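PDB 4CHM: IMC sub-compartment protein ISP1 from Toxoplasma gondii, which adopts a pleckstrin homology fold and belongs to a group of inner membrane complex sub-compartment proteins critical for replication of the parasite. Local coordinates for residues R19-M24 with Y42-S47; D46-I51 with V57-L62; P6-A11 with D111-V116; A82-D87 with C101-F106. All blocks are in the same frame, centred on the assembly; numbering follows the deposited sequence.

Interaction 1. Residues R19-M24 with Y42-S47; sequences RLLAGM and YNEADS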
loop_
_atom_site.group_PDB
_atom_site.type_symbol
_atom_site.label_atom_id
_atom_site.label_comp_id
_atom_site.label_asym_id
_atom_site.label_seq_id
_atom_site.Cartn_x
_atom_site.Cartn_y
_atom_site.Cartn_z
ATOM N N ARG A 19 10.246 -8.630 -0.176
ATOM C CA ARG A 19 10.627 -7.332 0.334
ATOM C C ARG A 19 9.711 -6.840 1.465
ATOM O O ARG A 19 10.170 -6.276 2.409
ATOM C CB ARG A 19 10.759 -6.321 -0.771
ATOM C CG ARG A 19 11.948 -6.545 -1.673
ATOM C CD ARG A 19 11.983 -5.523 -2.766
ATOM N NE ARG A 19 11.093 -5.861 -3.829
ATOM C CZ ARG A 19 10.173 -5.073 -4.342
ATOM N NH1 ARG A 19 10.024 -3.876 -3.889
ATOM N NH2 ARG A 19 9.422 -5.502 -5.320
ATOM N N LEU A 20 8.431 -7.122 1.361
ATOM C CA LEU A 20 7.474 -6.789 2.419
ATOM C C LEU A 20 7.793 -7.501 3.721
ATOM O O LEU A 20 7.643 -6.923 4.808
ATOM C CB LEU A 20 6.042 -7.125 1.977
ATOM C CG LEU A 20 4.841 -6.526 2.695
ATOM C CD1 LEU A 20 4.986 -5.009 2.897
ATOM C CD2 LEU A 20 3.530 -6.855 1.970
ATOM N N LEU A 21 8.265 -8.739 3.628
ATOM C CA LEU A 21 8.606 -9.497 4.821
ATOM C C LEU A 21 9.875 -8.970 5.450
ATOM O O LEU A 21 10.052 -9.061 6.662
ATOM C CB LEU A 21 8.783 -10.995 4.499
ATOM C CG LEU A 21 7.557 -11.757 4.010
ATOM C CD1 LEU A 21 7.955 -13.164 3.606
ATOM C CD2 LEU A 21 6.467 -11.786 5.086
ATOM N N ALA A 22 10.782 -8.469 4.620
ATOM C CA ALA A 22 12.057 -7.948 5.091
ATOM C C ALA A 22 11.892 -6.466 5.506
ATOM O O ALA A 22 12.785 -5.864 6.128
ATOM C CB ALA A 22 13.107 -8.082 3.985
ATOM N N GLY A 23 10.725 -5.903 5.197
ATOM C CA GLY A 23 10.499 -4.479 5.401
ATOM C C GLY A 23 10.938 -3.698 4.183
ATOM O O GLY A 23 11.930 -4.043 3.572
ATOM N N MET A 24 10.154 -2.703 3.777
ATOM C CA MET A 24 10.484 -1.947 2.575
ATOM C C MET A 24 10.150 -0.452 2.710
ATOM O O MET A 24 9.200 -0.068 3.409
ATOM C CB MET A 24 9.751 -2.527 1.365
ATOM C CG MET A 24 8.224 -2.351 1.461
ATOM S SD MET A 24 7.351 -3.229 0.136
ATOM C CE MET A 24 7.859 -2.233 -1.268
ATOM N N TYR A 42 5.269 -6.664 6.551
ATOM C CA TYR A 42 4.202 -7.645 6.826
ATOM C C TYR A 42 4.654 -8.639 7.844
ATOM O O TYR A 42 5.717 -9.245 7.685
ATOM C CB TYR A 42 3.806 -8.411 5.567
ATOM C CG TYR A 42 2.596 -9.314 5.803
ATOM C CD1 TYR A 42 1.379 -8.770 6.219
ATOM C CD2 TYR A 42 2.697 -10.696 5.707
ATOM C CE1 TYR A 42 0.282 -9.570 6.458
ATOM C CE2 TYR A 42 1.596 -11.511 5.944
ATOM C CZ TYR A 42 0.396 -10.942 6.318
ATOM O OH TYR A 42 -0.709 -11.733 6.569
ATOM N N ASN A 43 3.820 -8.831 8.876
ATOM C CA ASN A 43 4.043 -9.829 9.933
ATOM C C ASN A 43 3.089 -11.015 9.752
ATOM O O ASN A 43 1.917 -10.928 10.106
ATOM C CB ASN A 43 3.823 -9.176 11.318
ATOM C CG ASN A 43 4.190 -10.105 12.469
ATOM O OD1 ASN A 43 3.563 -11.137 12.673
ATOM N ND2 ASN A 43 5.219 -9.741 13.214
ATOM N N GLU A 44 3.574 -12.098 9.164
ATOM C CA GLU A 44 2.684 -13.214 8.791
ATOM C C GLU A 44 2.192 -14.027 10.010
ATOM O O GLU A 44 1.118 -14.604 9.964
ATOM C CB GLU A 44 3.331 -14.135 7.739
ATOM C CG GLU A 44 4.562 -14.883 8.236
ATOM C CD GLU A 44 5.582 -15.163 7.130
ATOM O OE1 GLU A 44 5.184 -15.214 5.946
ATOM O OE2 GLU A 44 6.786 -15.333 7.443
ATOM N N ALA A 45 2.949 -14.002 11.108
ATOM C CA ALA A 45 2.505 -14.635 12.360
ATOM C C ALA A 45 1.092 -14.156 12.755
ATOM O O ALA A 45 0.138 -14.937 12.736
ATOM C CB ALA A 45 3.504 -14.386 13.486
ATOM N N ASP A 46 0.936 -12.865 13.026
ATOM C CA ASP A 46 -0.390 -12.340 13.359
ATOM C C ASP A 46 -1.121 -11.730 12.146
ATOM O O ASP A 46 -2.157 -11.084 12.299
ATOM C CB ASP A 46 -0.310 -11.341 14.517
ATOM C CG ASP A 46 0.127 -9.962 14.070
ATOM O OD1 ASP A 46 0.502 -9.817 12.891
ATOM O OD2 ASP A 46 0.113 -9.027 14.897
ATOM N N SER A 47 -0.590 -11.973 10.949
ATOM C CA SER A 47 -1.131 -11.406 9.697
ATOM C C SER A 47 -1.537 -9.907 9.807
ATOM O O SER A 47 -2.728 -9.539 9.736
ATOM C CB SER A 47 -2.260 -12.287 9.135
ATOM O OG SER A 47 -3.447 -12.125 9.872
#

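Interaction 2. Residues D46-I51 with V57-L62; sequences DSSLSI and VRVIPL. With SO4 (sulfate ion), chain F.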
loop_
_atom_site.group_PDB
_atom_site.type_symbol
_atom_site.label_atom_id
_atom_site.label_comp_id
_atom_site.label_asym_id
_atom_site.label_seq_id
_atom_site.Cartn_x
_atom_site.Cartn_y
_atom_site.Cartn_z
ATOM N N ASP A 46 0.936 -12.865 13.026
ATOM C CA ASP A 46 -0.390 -12.340 13.359
ATOM C C ASP A 46 -1.121 -11.730 12.146
ATOM O O ASP A 46 -2.157 -11.084 12.299
ATOM C CB ASP A 46 -0.310 -11.341 14.517
ATOM C CG ASP A 46 0.127 -9.962 14.070
ATOM O OD1 ASP A 46 0.502 -9.817 12.891
ATOM O OD2 ASP A 46 0.113 -9.027 14.897
ATOM N N SER A 47 -0.590 -11.973 10.949
ATOM C CA SER A 47 -1.131 -11.406 9.697
ATOM C C SER A 47 -1.537 -9.907 9.807
ATOM O O SER A 47 -2.728 -9.539 9.736
ATOM C CB SER A 47 -2.260 -12.287 9.135
ATOM O OG SER A 47 -3.447 -12.125 9.872
ATOM N N SER A 48 -0.537 -9.062 10.050
ATOM C CA SER A 48 -0.747 -7.621 10.088
ATOM C C SER A 48 0.361 -6.863 9.329
ATOM O O SER A 48 1.475 -7.379 9.137
ATOM C CB SER A 48 -0.858 -7.141 11.538
ATOM O OG SER A 48 0.349 -7.385 12.251
ATOM N N LEU A 49 0.017 -5.674 8.844
ATOM C CA LEU A 49 0.977 -4.749 8.267
ATOM C C LEU A 49 1.394 -3.763 9.341
ATOM O O LEU A 49 0.559 -3.250 10.074
ATOM C CB LEU A 49 0.327 -3.931 7.133
ATOM C CG LEU A 49 0.095 -4.534 5.755
ATOM C CD1 LEU A 49 -0.666 -3.530 4.908
ATOM C CD2 LEU A 49 1.386 -4.932 5.066
ATOM N N SER A 50 2.659 -3.385 9.338
ATOM C CA SER A 50 3.058 -2.240 10.104
ATOM C C SER A 50 3.567 -1.149 9.193
ATOM O O SER A 50 4.164 -1.420 8.135
ATOM C CB SER A 50 4.119 -2.625 11.127
ATOM O OG SER A 50 5.245 -3.191 10.481
ATOM N N ILE A 51 3.383 0.087 9.652
ATOM C CA ILE A 51 3.916 1.268 9.010
ATOM C C ILE A 51 4.671 2.054 10.094
ATOM O O ILE A 51 4.094 2.452 11.108
ATOM C CB ILE A 51 2.778 2.143 8.474
ATOM C CG1 ILE A 51 1.919 1.337 7.475
ATOM C CG2 ILE A 51 3.334 3.400 7.828
ATOM C CD1 ILE A 51 0.659 2.054 7.047
ATOM N N VAL A 57 5.286 3.459 15.237
ATOM C CA VAL A 57 4.803 2.304 14.517
ATOM C C VAL A 57 3.292 2.115 14.648
ATOM O O VAL A 57 2.763 2.151 15.737
ATOM C CB VAL A 57 5.526 1.072 15.035
ATOM C CG1 VAL A 57 4.971 -0.198 14.462
ATOM C CG2 VAL A 57 6.993 1.196 14.739
ATOM N N ARG A 58 2.625 1.945 13.523
ATOM C CA ARG A 58 1.218 1.627 13.490
ATOM C C ARG A 58 0.998 0.255 12.924
ATOM O O ARG A 58 1.477 -0.053 11.875
ATOM C CB ARG A 58 0.404 2.653 12.718
ATOM C CG ARG A 58 -1.061 2.321 12.613
ATOM C CD ARG A 58 -1.886 3.488 12.134
ATOM N NE ARG A 58 -3.293 3.179 12.144
ATOM C CZ ARG A 58 -4.281 4.033 11.941
ATOM N NH1 ARG A 58 -4.063 5.287 11.693
ATOM N NH2 ARG A 58 -5.503 3.604 11.995
ATOM N N VAL A 59 0.230 -0.542 13.627
ATOM C CA VAL A 59 -0.054 -1.887 13.227
ATOM C C VAL A 59 -1.487 -2.002 12.692
ATOM O O VAL A 59 -2.416 -1.687 13.375
ATOM C CB VAL A 59 0.191 -2.891 14.376
ATOM C CG1 VAL A 59 -0.347 -4.258 14.039
ATOM C CG2 VAL A 59 1.659 -3.004 14.740
ATOM N N ILE A 60 -1.628 -2.445 11.460
ATOM C CA ILE A 60 -2.939 -2.667 10.869
ATOM C C ILE A 60 -3.134 -4.157 10.581
ATOM O O ILE A 60 -2.561 -4.695 9.613
ATOM C CB ILE A 60 -3.121 -1.893 9.545
ATOM C CG1 ILE A 60 -2.891 -0.395 9.741
ATOM C CG2 ILE A 60 -4.537 -2.087 9.012
ATOM C CD1 ILE A 60 -1.715 0.137 8.968
ATOM N N PRO A 61 -3.938 -4.839 11.419
ATOM C CA PRO A 61 -4.362 -6.208 11.086
ATOM C C PRO A 61 -4.964 -6.282 9.685
ATOM O O PRO A 61 -5.689 -5.375 9.262
ATOM C CB PRO A 61 -5.440 -6.529 12.140
ATOM C CG PRO A 61 -5.257 -5.518 13.223
ATOM C CD PRO A 61 -4.663 -4.286 12.578
ATOM N N LEU A 62 -4.667 -7.359 8.974
ATOM C CA LEU A 62 -5.201 -7.568 7.635
ATOM C C LEU A 62 -6.720 -7.508 7.634
ATOM O O LEU A 62 -7.357 -7.148 6.634
ATOM C CB LEU A 62 -4.754 -8.921 7.112
ATOM C CG LEU A 62 -4.234 -8.869 5.699
ATOM C CD1 LEU A 62 -3.097 -7.867 5.615
ATOM C CD2 LEU A 62 -3.772 -10.250 5.289
HETATM S S SO4 F . -7.760 6.386 11.980
HETATM O O1 SO4 F . -8.604 7.314 11.177
HETATM O O2 SO4 F . -8.341 6.230 13.319
HETATM O O3 SO4 F . -6.396 6.976 12.090
HETATM O O4 SO4 F . -7.720 5.038 11.331
#

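Interaction 3. Residues P6-A11 with D111-V116; sequences PQVTAA and DKTCFV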
loop_
_atom_site.group_PDB
_atom_site.type_symbol
_atom_site.label_atom_id
_atom_site.label_comp_id
_atom_site.label_asym_id
_atom_site.label_seq_id
_atom_site.Cartn_x
_atom_site.Cartn_y
_atom_site.Cartn_z
ATOM N N PRO A 6 4.151 -3.870 -20.005
ATOM C CA PRO A 6 4.342 -5.113 -19.266
ATOM C C PRO A 6 3.157 -5.356 -18.323
ATOM O O PRO A 6 2.365 -4.434 -18.039
ATOM C CB PRO A 6 5.648 -4.862 -18.469
ATOM C CG PRO A 6 6.075 -3.441 -18.790
ATOM C CD PRO A 6 4.877 -2.753 -19.386
ATOM N N GLN A 7 2.976 -6.598 -17.934
ATOM C CA GLN A 7 2.073 -6.916 -16.878
ATOM C C GLN A 7 2.799 -7.737 -15.816
ATOM O O GLN A 7 3.762 -8.453 -16.115
ATOM C CB GLN A 7 0.862 -7.676 -17.416
ATOM C CG GLN A 7 1.151 -9.104 -17.788
ATOM C CD GLN A 7 -0.063 -9.793 -18.377
ATOM O OE1 GLN A 7 -0.122 -10.051 -19.588
ATOM N NE2 GLN A 7 -1.058 -10.051 -17.544
ATOM N N VAL A 8 2.315 -7.661 -14.586
ATOM C CA VAL A 8 2.999 -8.311 -13.481
ATOM C C VAL A 8 2.805 -9.851 -13.445
ATOM O O VAL A 8 1.718 -10.365 -13.675
ATOM C CB VAL A 8 2.648 -7.654 -12.134
ATOM C CG1 VAL A 8 3.078 -6.193 -12.150
ATOM C CG2 VAL A 8 1.157 -7.759 -11.867
ATOM N N THR A 9 3.876 -10.560 -13.124
ATOM C CA THR A 9 3.848 -12.015 -13.053
ATOM C C THR A 9 3.842 -12.481 -11.595
ATOM O O THR A 9 3.996 -11.667 -10.654
ATOM C CB THR A 9 5.110 -12.579 -13.681
ATOM O OG1 THR A 9 6.221 -12.027 -13.001
ATOM C CG2 THR A 9 5.207 -12.171 -15.165
ATOM N N ALA A 10 3.757 -13.798 -11.409
ATOM C CA ALA A 10 3.806 -14.375 -10.062
ATOM C C ALA A 10 5.170 -14.106 -9.395
ATOM O O ALA A 10 5.255 -13.803 -8.197
ATOM C CB ALA A 10 3.495 -15.872 -10.111
ATOM N N ALA A 11 6.219 -14.151 -10.193
ATOM C CA ALA A 11 7.562 -13.838 -9.738
ATOM C C ALA A 11 7.680 -12.389 -9.222
ATOM O O ALA A 11 8.371 -12.122 -8.210
ATOM C CB ALA A 11 8.533 -14.053 -10.877
ATOM N N ASP A 111 5.578 -1.809 -8.420
ATOM C CA ASP A 111 5.376 -2.134 -7.033
ATOM C C ASP A 111 3.950 -1.817 -6.600
ATOM O O ASP A 111 3.336 -2.596 -5.947
ATOM C CB ASP A 111 6.390 -1.415 -6.159
ATOM C CG ASP A 111 7.610 -2.263 -5.866
ATOM O OD1 ASP A 111 7.677 -3.386 -6.318
ATOM O OD2 ASP A 111 8.484 -1.816 -5.160
ATOM N N LYS A 112 3.426 -0.692 -7.034
ATOM C CA LYS A 112 2.093 -0.300 -6.663
ATOM C C LYS A 112 1.150 -1.407 -7.154
ATOM O O LYS A 112 0.336 -1.879 -6.417
ATOM C CB LYS A 112 1.751 1.027 -7.347
ATOM C CG LYS A 112 0.393 1.644 -7.055
ATOM C CD LYS A 112 -0.744 0.847 -7.658
ATOM C CE LYS A 112 -1.711 1.700 -8.442
ATOM N NZ LYS A 112 -1.269 2.082 -9.791
ATOM N N THR A 113 1.336 -1.841 -8.393
ATOM C CA THR A 113 0.486 -2.851 -8.980
ATOM C C THR A 113 0.605 -4.197 -8.298
ATOM O O THR A 113 -0.389 -4.789 -7.964
ATOM C CB THR A 113 0.738 -3.029 -10.485
ATOM O OG1 THR A 113 0.571 -1.797 -11.152
ATOM C CG2 THR A 113 -0.213 -4.002 -11.042
ATOM N N CYS A 114 1.829 -4.632 -8.039
ATOM C CA CYS A 114 2.068 -5.897 -7.305
ATOM C C CYS A 114 1.479 -5.917 -5.933
ATOM O O CYS A 114 1.063 -6.964 -5.471
ATOM C CB CYS A 114 3.565 -6.210 -7.182
ATOM S SG CYS A 114 4.303 -6.736 -8.716
ATOM N N PHE A 115 1.574 -4.791 -5.224
ATOM C CA PHE A 115 1.038 -4.718 -3.882
ATOM C C PHE A 115 -0.430 -5.042 -3.847
ATOM O O PHE A 115 -0.912 -5.701 -2.896
ATOM C CB PHE A 115 1.238 -3.336 -3.266
ATOM C CG PHE A 115 0.844 -3.271 -1.803
ATOM C CD1 PHE A 115 1.599 -3.945 -0.836
ATOM C CD2 PHE A 115 -0.204 -2.495 -1.390
ATOM C CE1 PHE A 115 1.295 -3.839 0.526
ATOM C CE2 PHE A 115 -0.574 -2.441 -0.032
ATOM C CZ PHE A 115 0.191 -3.104 0.922
ATOM N N VAL A 116 -1.178 -4.472 -4.787
ATOM C CA VAL A 116 -2.637 -4.699 -4.832
ATOM C C VAL A 116 -2.953 -6.191 -4.978
ATOM O O VAL A 116 -3.739 -6.736 -4.208
ATOM C CB VAL A 116 -3.334 -3.842 -5.935
ATOM C CG1 VAL A 116 -4.781 -4.267 -6.131
ATOM C CG2 VAL A 116 -3.288 -2.358 -5.544
#

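Interaction 4. Residues A82-D87 with C101-F106; sequences ANLVDD and CIPLRF. With SO4 (sulfate ion), chain H.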
loop_
_atom_site.group_PDB
_atom_site.type_symbol
_atom_site.label_atom_id
_atom_site.label_comp_id
_atom_site.label_asym_id
_atom_site.label_seq_id
_atom_site.Cartn_x
_atom_site.Cartn_y
_atom_site.Cartn_z
ATOM N N ALA A 82 -2.440 16.257 -0.681
ATOM C CA ALA A 82 -1.382 15.512 -1.396
ATOM C C ALA A 82 -1.864 15.102 -2.783
ATOM O O ALA A 82 -3.067 15.050 -3.043
ATOM C CB ALA A 82 -0.944 14.285 -0.608
ATOM N N ASN A 83 -0.920 14.820 -3.673
ATOM C CA ASN A 83 -1.257 14.297 -4.975
ATOM C C ASN A 83 -1.133 12.765 -4.959
ATOM O O ASN A 83 -0.033 12.226 -4.992
ATOM C CB ASN A 83 -0.358 14.930 -6.059
ATOM C CG ASN A 83 -0.845 14.638 -7.462
ATOM O OD1 ASN A 83 -1.291 13.517 -7.760
ATOM N ND2 ASN A 83 -0.756 15.621 -8.332
ATOM N N LEU A 84 -2.263 12.077 -4.855
ATOM C CA LEU A 84 -2.237 10.638 -4.712
ATOM C C LEU A 84 -2.157 9.948 -6.078
ATOM O O LEU A 84 -1.796 8.759 -6.156
ATOM C CB LEU A 84 -3.464 10.125 -3.928
ATOM C CG LEU A 84 -3.690 10.657 -2.499
ATOM C CD1 LEU A 84 -4.823 9.936 -1.796
ATOM C CD2 LEU A 84 -2.409 10.629 -1.658
ATOM N N VAL A 85 -2.641 10.610 -7.123
ATOM C CA VAL A 85 -2.929 9.911 -8.376
ATOM C C VAL A 85 -1.958 10.076 -9.539
ATOM O O VAL A 85 -1.823 9.183 -10.371
ATOM C CB VAL A 85 -4.338 10.261 -8.893
ATOM C CG1 VAL A 85 -5.394 9.878 -7.868
ATOM C CG2 VAL A 85 -4.424 11.737 -9.248
ATOM N N ASP A 86 -1.294 11.218 -9.604
ATOM C CA ASP A 86 -0.532 11.579 -10.793
ATOM C C ASP A 86 0.648 10.663 -11.139
ATOM O O ASP A 86 0.964 10.471 -12.310
ATOM C CB ASP A 86 -0.212 13.075 -10.830
ATOM C CG ASP A 86 -1.418 13.901 -11.257
ATOM O OD1 ASP A 86 -2.183 13.427 -12.121
ATOM O OD2 ASP A 86 -1.621 15.004 -10.719
ATOM N N ASP A 87 1.312 10.122 -10.128
ATOM C CA ASP A 87 2.363 9.142 -10.369
ATOM C C ASP A 87 1.856 7.692 -10.462
ATOM O O ASP A 87 2.645 6.780 -10.696
ATOM C CB ASP A 87 3.481 9.264 -9.332
ATOM C CG ASP A 87 3.045 8.847 -7.946
ATOM O OD1 ASP A 87 1.976 8.222 -7.812
ATOM O OD2 ASP A 87 3.780 9.145 -6.988
ATOM N N CYS A 101 -8.567 6.250 5.533
ATOM C CA CYS A 101 -7.686 5.715 4.513
ATOM C C CYS A 101 -6.227 6.125 4.755
ATOM O O CYS A 101 -5.947 7.283 5.026
ATOM C CB CYS A 101 -8.144 6.168 3.120
ATOM S SG CYS A 101 -9.879 5.817 2.710
ATOM N N ILE A 102 -5.302 5.176 4.626
ATOM C CA ILE A 102 -3.889 5.502 4.696
ATOM C C ILE A 102 -3.259 5.371 3.328
ATOM O O ILE A 102 -3.078 4.255 2.827
ATOM C CB ILE A 102 -3.156 4.593 5.691
ATOM C CG1 ILE A 102 -3.736 4.777 7.119
ATOM C CG2 ILE A 102 -1.657 4.914 5.684
ATOM C CD1 ILE A 102 -3.109 3.851 8.163
ATOM N N PRO A 103 -2.846 6.500 2.740
ATOM C CA PRO A 103 -2.263 6.387 1.395
ATOM C C PRO A 103 -0.768 6.114 1.409
ATOM O O PRO A 103 -0.006 6.870 1.997
ATOM C CB PRO A 103 -2.566 7.764 0.767
ATOM C CG PRO A 103 -3.595 8.409 1.706
ATOM C CD PRO A 103 -3.201 7.895 3.052
ATOM N N LEU A 104 -0.366 5.025 0.748
ATOM C CA LEU A 104 1.036 4.595 0.686
ATOM C C LEU A 104 1.512 4.845 -0.714
ATOM O O LEU A 104 0.858 4.422 -1.697
ATOM C CB LEU A 104 1.162 3.099 0.932
ATOM C CG LEU A 104 0.589 2.534 2.228
ATOM C CD1 LEU A 104 0.665 1.030 2.200
ATOM C CD2 LEU A 104 1.332 3.089 3.409
ATOM N N ARG A 105 2.649 5.497 -0.845
ATOM C CA ARG A 105 3.238 5.675 -2.195
ATOM C C ARG A 105 4.474 4.773 -2.357
ATOM O O ARG A 105 5.405 4.856 -1.563
ATOM C CB ARG A 105 3.638 7.131 -2.434
ATOM C CG ARG A 105 4.251 7.327 -3.834
ATOM C CD ARG A 105 4.711 8.748 -4.035
ATOM N NE ARG A 105 3.593 9.699 -4.164
ATOM C CZ ARG A 105 3.756 11.028 -4.133
ATOM N NH1 ARG A 105 4.970 11.533 -3.898
ATOM N NH2 ARG A 105 2.710 11.854 -4.252
ATOM N N PHE A 106 4.427 3.872 -3.335
ATOM C CA PHE A 106 5.519 2.955 -3.593
ATOM C C PHE A 106 6.532 3.607 -4.524
ATOM O O PHE A 106 6.285 4.685 -5.037
ATOM C CB PHE A 106 4.977 1.635 -4.195
ATOM C CG PHE A 106 4.169 0.831 -3.224
ATOM C CD1 PHE A 106 2.824 1.149 -2.998
ATOM C CD2 PHE A 106 4.789 -0.119 -2.396
ATOM C CE1 PHE A 106 2.107 0.490 -2.006
ATOM C CE2 PHE A 106 4.078 -0.775 -1.421
ATOM C CZ PHE A 106 2.732 -0.474 -1.220
HETATM S S SO4 H . 4.872 14.839 -5.260
HETATM O O1 SO4 H . 5.343 14.217 -6.554
HETATM O O2 SO4 H . 3.360 14.731 -5.090
HETATM O O3 SO4 H . 5.277 16.282 -5.203
HETATM O O4 SO4 H . 5.539 14.226 -4.061
HETATM O O HOH W 1 1.198 8.840 -5.372
#

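Interaction 1. Residues R19-M24 with Y42-S47
L20 and L21, in the last turn of helix 10-22, meet Y42 at the end of strand 35-43 at two places, its CB and its ring edge. L20 lies against the root of the tyrosine: its CG comes to 3.6 Å from Y42 CB. In L20 the first torsion turns CG away from the backbone N (chi1 -162°), and the branch is thereby laid along the start of Y42. L21 works farther out, with its CD2 methyl at the edge of the Y42 ring, close to the ring plane, 4.0 Å from Y42 CD2. L21 CD2 also lies 3.8 Å from E44 OE1. The glutamate chain crosses the leucine at about a right angle and offers it a carboxylate next to a methyl group, a contact without polar pairing.

Beside these apolar touches the backbones are tied by one bond, from Y42 N to L20 O at 3.0 Å. It ties the last turn of the helix to the strand; three residues on from L20, G23, with positive phi, leaves the helix and leads into strand 24-29. Beyond Y42 the turn is an Asx motif, D46 N donating to N43 OD1. Farther in, L20 reaches L40 of strand 35-43 together with F115 and L118 of helix 109-125, while Y42 packs against L122 of that helix and L49 of strand 48-53.

Interaction 2. Residues D46-I51 with V57-L62
I51 and I60 meet end to end on one face of the hairpin formed by strands 48-53 and 56-61, CD1 of I51 lying 3.6 Å from CD1 of I60. They belong to adjacent bridged pairs on the same face, I51 with R58 and L49 with I60, and so meet diagonally, their chains slanting across each other. CG1 of each lies opposite its carbonyl carbon (chi1 -58° in I51); in I60 a chi2 of 116°, away from the usual staggered values, sets the final direction of CD1. L49, the third residue with much buried surface, points to the same face and is paired with I60 through the backbone: I60 N to L49 O at 2.7 Å and L49 N to I60 O at 2.9 Å. I51 and R58 repeat this antiparallel hydrogen-bonded pairing two residues on, and L62 N to S47 O at 3.0 Å closes the row where the strands part.

The other face carries S48, S50 and V59, where S48 OG touches V59 CG1 at 3.7 Å. R58 runs extended away from the hairpin, and its NH1 and NH2 hold two oxygens of a sulfate ion, probably from the crystallisation liquor, at the guanidinium edge; N100 and S98 also bind this ion. Strand 48-53 has strand 35-43 on its other flank. The isoleucine face packs across the barrel, I60 on L93 and L95 of strand 90-95, I51 on I102 and L104 of strand 101-105.

Interaction 3. Residues P6-A11 with D111-V116
V8 covers the methyl of T113 and the sulfur of C114 with its two branches, laying the chain ahead of helix 10-22 against helix 109-125, the C-terminal helix of this pleckstrin homology fold. One branch does most of the work: V8 CG1 comes to 3.7 Å from C114 SG. T113 CG2 sits 4.1 Å from V8 CG1 and the same distance from V8 CG2, and is thus met by both methyls.

The T113 hydroxyl is turned back to its own helix, where OG1 is bonded to the carbonyl oxygen of V109, one turn earlier, and the methyl faces V8. With OG1 beside the backbone N (chi1 -57°), CG2 is left on the flank that V8 approaches. The contact is small and wholly apolar, yet it brings together two parts of the chain more than a hundred residues apart.

Directly after V8 the chain enters its helix: T9 is the N-cap, its side chain capping a backbone N within the first turn, while T9 N donates to D12 OD2, the reciprocal bond of a capping box. Helix 10-22 then follows on over C114, which D12 and L16 also touch. The sulfur is therefore flanked by helix 10-22 as well as by V8, whose CB lies 3.9 Å from C114 SG.

Interaction 4. Residues A82-D87 with C101-F106
The NH2 of R105 is gripped by two acceptors, the backbone O of N83 at 2.9 Å and O2 of a sulfate ion at 3.1 Å. N83 O lies 6° out of the guanidinium plane, an edge-on approach, although the bond is bent at the hydrogen. O4 of the same sulfate, probably taken up from the crystallisation liquor, meets R105 NH1 at 2.8 Å, so the ion spans the two terminal nitrogens.

D87 comes from another direction. D87 OD2 stands over one face of the guanidinium, 2.9 Å from R105 NE, and the carboxylate and guanidinium planes are 81° apart. This salt bridge rests on charge alone, as no N-H points at the oxygen. The NE proton is instead given to a water 2.8 Å from R105 NE, which also lies close to D87 OD1; that oxygen is further bonded to S89 N. R105 leaves its strand straight and bends only near its end (chi3 -71°), which brings the guanidinium to N83 and D87.

The loop is braced from within by N83, whose OD1 accepts from D86 N in an Asx motif while its ND2 donates to D86 OD2. D86 OD1 in turn bridges to R72. Alongside, L84 CD2 rests on P103 CB at 3.8 Å. The 82-87 loop thus lies over strand 101-105, which runs between strands 24-29 and 90-95; L29 touches A82, L84 and R105, and V85, pointing away from strand 101-105, packs on R72, L75 and Q76 of helix 72-76.

Overall arrangement
Along the chain interaction 3 encloses the rest: it joins residues 6-11 to helix 109-125, while interactions 1, 2 and 4 follow one another in between. Interactions 1 and 2 are neighbours, their centres about 9 Å apart, and share D46 and S47 in the turn between strands 35-43 and 48-53. Interactions 1 and 3 both use helix 10-22, and a salt bridge from R19 to D111 links them. Interaction 4 lies across the chain's centre, about 19 Å from interaction 2 between centres, yet I51 and I60 both touch I102. F115 packs on both F106 and L49, consistent with the C-terminal helix that caps one end of the barrel in pleckstrin homology folds.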